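Local atomic coordinates of synaptotagmin-1 (Arabidopsis thaliana, PDB entry 7AS6), a protein that helps maintain plasma membrane integrity during freezing and osmotic stress, and probably binds phospholipids through its cytoplasmic C2 domains, the first of which is this chain. Residues F32-L37 with S77-E82. Residues are numbered along the deposited sequence; the frame is centred on the assembly and turned at random.
With CD (cadmium ion), chain B.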
loop_
_atom_site.group_PDB
_atom_site.type_symbol
_atom_site.label_atom_id
_atom_site.label_comp_id
_atom_site.label_asym_id
_atom_site.label_seq_id
_atom_site.Cartn_x
_atom_site.Cartn_y
_atom_site.Cartn_z
ATOM N N PHE A 32 8.475 2.982 4.894
ATOM C CA PHE A 32 7.130 2.681 5.354
ATOM C C PHE A 32 6.158 2.919 4.196
ATOM O O PHE A 32 6.504 3.555 3.197
ATOM C CB PHE A 32 6.779 3.530 6.578
ATOM C CG PHE A 32 6.724 5.008 6.314
ATOM C CD1 PHE A 32 7.887 5.779 6.314
ATOM C CD2 PHE A 32 5.505 5.638 6.114
ATOM C CE1 PHE A 32 7.825 7.144 6.100
ATOM C CE2 PHE A 32 5.436 6.991 5.893
ATOM C CZ PHE A 32 6.593 7.754 5.900
ATOM N N VAL A 33 4.933 2.392 4.312
ATOM C CA VAL A 33 3.933 2.512 3.249
ATOM C C VAL A 33 2.722 3.287 3.763
ATOM O O VAL A 33 2.226 3.012 4.861
ATOM C CB VAL A 33 3.506 1.123 2.723
ATOM C CG1 VAL A 33 2.568 1.248 1.528
ATOM C CG2 VAL A 33 4.735 0.300 2.349
ATOM N N LYS A 34 2.237 4.252 2.973
ATOM C CA LYS A 34 0.929 4.863 3.212
ATOM C C LYS A 34 -0.108 4.232 2.283
ATOM O O LYS A 34 0.161 3.989 1.100
ATOM C CB LYS A 34 0.958 6.391 3.016
ATOM C CG LYS A 34 1.775 7.141 4.077
ATOM C CD LYS A 34 1.622 8.670 3.952
ATOM C CE LYS A 34 2.538 9.420 4.939
ATOM N NZ LYS A 34 2.549 10.913 4.752
ATOM N N ILE A 35 -1.287 3.936 2.821
ATOM C CA ILE A 35 -2.364 3.320 2.038
ATOM C C ILE A 35 -3.586 4.205 2.167
ATOM O O ILE A 35 -4.002 4.541 3.284
ATOM C CB ILE A 35 -2.694 1.888 2.487
ATOM C CG1 ILE A 35 -1.477 0.969 2.419
ATOM C CG2 ILE A 35 -3.833 1.316 1.634
ATOM C CD1 ILE A 35 -0.722 0.868 3.738
ATOM N N LYS A 36 -4.144 4.601 1.034
ATOM C CA LYS A 36 -5.348 5.414 0.997
ATOM C C LYS A 36 -6.370 4.727 0.103
ATOM O O LYS A 36 -6.011 4.066 -0.873
ATOM C CB LYS A 36 -5.038 6.826 0.475
ATOM C CG LYS A 36 -6.183 7.818 0.577
ATOM C CD LYS A 36 -6.610 8.043 2.027
ATOM C CE LYS A 36 -8.144 8.036 2.162
ATOM N NZ LYS A 36 -8.723 6.672 2.469
ATOM N N LEU A 37 -7.645 4.878 0.432
ATOM C CA LEU A 37 -8.720 4.377 -0.412
ATOM C C LEU A 37 -9.460 5.563 -1.015
ATOM O O LEU A 37 -9.890 6.464 -0.287
ATOM C CB LEU A 37 -9.673 3.484 0.379
ATOM C CG LEU A 37 -10.821 2.876 -0.430
ATOM C CD1 LEU A 37 -10.320 1.865 -1.452
ATOM C CD2 LEU A 37 -11.823 2.251 0.510
ATOM N N SER A 77 1.771 4.189 -1.284
ATOM C CA SER A 77 2.904 5.084 -1.483
ATOM C C SER A 77 4.007 4.681 -0.529
ATOM O O SER A 77 3.788 4.603 0.685
ATOM C CB SER A 77 2.494 6.529 -1.270
ATOM O OG SER A 77 1.488 6.870 -2.201
ATOM N N VAL A 78 5.169 4.397 -1.070
ATOM C CA VAL A 78 6.311 4.045 -0.251
ATOM C C VAL A 78 7.124 5.309 0.009
ATOM O O VAL A 78 7.494 6.027 -0.929
ATOM C CB VAL A 78 7.155 2.958 -0.928
ATOM C CG1 VAL A 78 8.294 2.556 -0.014
ATOM C CG2 VAL A 78 6.269 1.741 -1.275
ATOM N N TYR A 79 7.346 5.612 1.285
ATOM C CA TYR A 79 8.108 6.769 1.730
ATOM C C TYR A 79 9.351 6.298 2.454
ATOM O O TYR A 79 9.396 5.196 2.997
ATOM C CB TYR A 79 7.311 7.643 2.706
ATOM C CG TYR A 79 6.205 8.440 2.089
ATOM C CD1 TYR A 79 6.386 9.774 1.790
ATOM C CD2 TYR A 79 4.976 7.866 1.808
ATOM C CE1 TYR A 79 5.380 10.521 1.228
ATOM C CE2 TYR A 79 3.956 8.615 1.239
ATOM C CZ TYR A 79 4.170 9.945 0.959
ATOM O OH TYR A 79 3.176 10.715 0.392
ATOM N N ASP A 80 10.354 7.160 2.483
ATOM C CA ASP A 80 11.518 6.982 3.330
ATOM C C ASP A 80 11.355 7.788 4.606
ATOM O O ASP A 80 11.098 8.998 4.557
ATOM C CB ASP A 80 12.791 7.453 2.635
ATOM C CG ASP A 80 13.971 7.481 3.577
ATOM O OD1 ASP A 80 14.518 6.389 3.810
ATOM O OD2 ASP A 80 14.342 8.565 4.116
ATOM N N TRP A 81 11.572 7.151 5.736
ATOM C CA TRP A 81 11.559 7.886 6.995
ATOM C C TRP A 81 12.896 8.566 7.267
ATOM O O TRP A 81 13.959 8.017 6.994
ATOM C CB TRP A 81 11.226 6.926 8.128
ATOM C CG TRP A 81 11.392 7.457 9.526
ATOM C CD1 TRP A 81 10.444 8.084 10.276
ATOM C CD2 TRP A 81 12.537 7.306 10.373
ATOM N NE1 TRP A 81 10.935 8.356 11.529
ATOM C CE2 TRP A 81 12.214 7.873 11.619
ATOM C CE3 TRP A 81 13.800 6.735 10.203
ATOM C CZ2 TRP A 81 13.110 7.899 12.684
ATOM C CZ3 TRP A 81 14.695 6.766 11.261
ATOM C CH2 TRP A 81 14.348 7.349 12.484
ATOM N N GLU A 82 12.842 9.774 7.817
ATOM C CA GLU A 82 13.985 10.390 8.464
ATOM C C GLU A 82 13.468 11.027 9.735
ATOM O O GLU A 82 12.315 11.452 9.788
ATOM C CB GLU A 82 14.663 11.465 7.592
ATOM C CG GLU A 82 15.523 10.905 6.486
ATOM C CD GLU A 82 16.729 10.186 7.031
ATOM O OE1 GLU A 82 17.251 10.606 8.080
ATOM O OE2 GLU A 82 17.171 9.206 6.413
HETATM CD CD CD B . 15.871 7.417 5.628
#
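Phe32 and Tyr79, and Lys34 and Ser77, form antiparallel hydrogen-bonded pairs, each joined by two backbone bonds, with the non-hydrogen-bonded pair Val33-Val78 between them. The bond from Tyr79 N to Phe32 O is 2.9 Å long and nearly straight at 168°. Phe32, Lys34, Ser77 and Tyr79 share one sheet face. With chi1 at 64°, Phe32 CG is flanked by both its own N and C, and the ring swings toward strand 73-80. Tyr79 CB lies over one face of that ring, a CH-pi contact 3.7 Å from the centroid. The two rings are nearly parallel (15°) but offset so far that little of one lies above the other. The extended Lys34 chain runs over a face of the Tyr79 ring, and its NZ makes a cation-pi contact 4.5 Å from the ring centroid. Tyr79 OH is hydrogen-bonded to Lys89. On the other face, Val33 CG2 touches Val78 CG2 at 4.2 Å, and Val33 also packs on Trp58 of the second sheet of the C2 sandwich. The pairing leads directly into the metal-binding loop, where Asp80, the Trp81 carbonyl and Glu82 bind cadmium with Asp24 and Asp30. The four acidic residues are calcium ligands by similarity, consistent with a calcium site here.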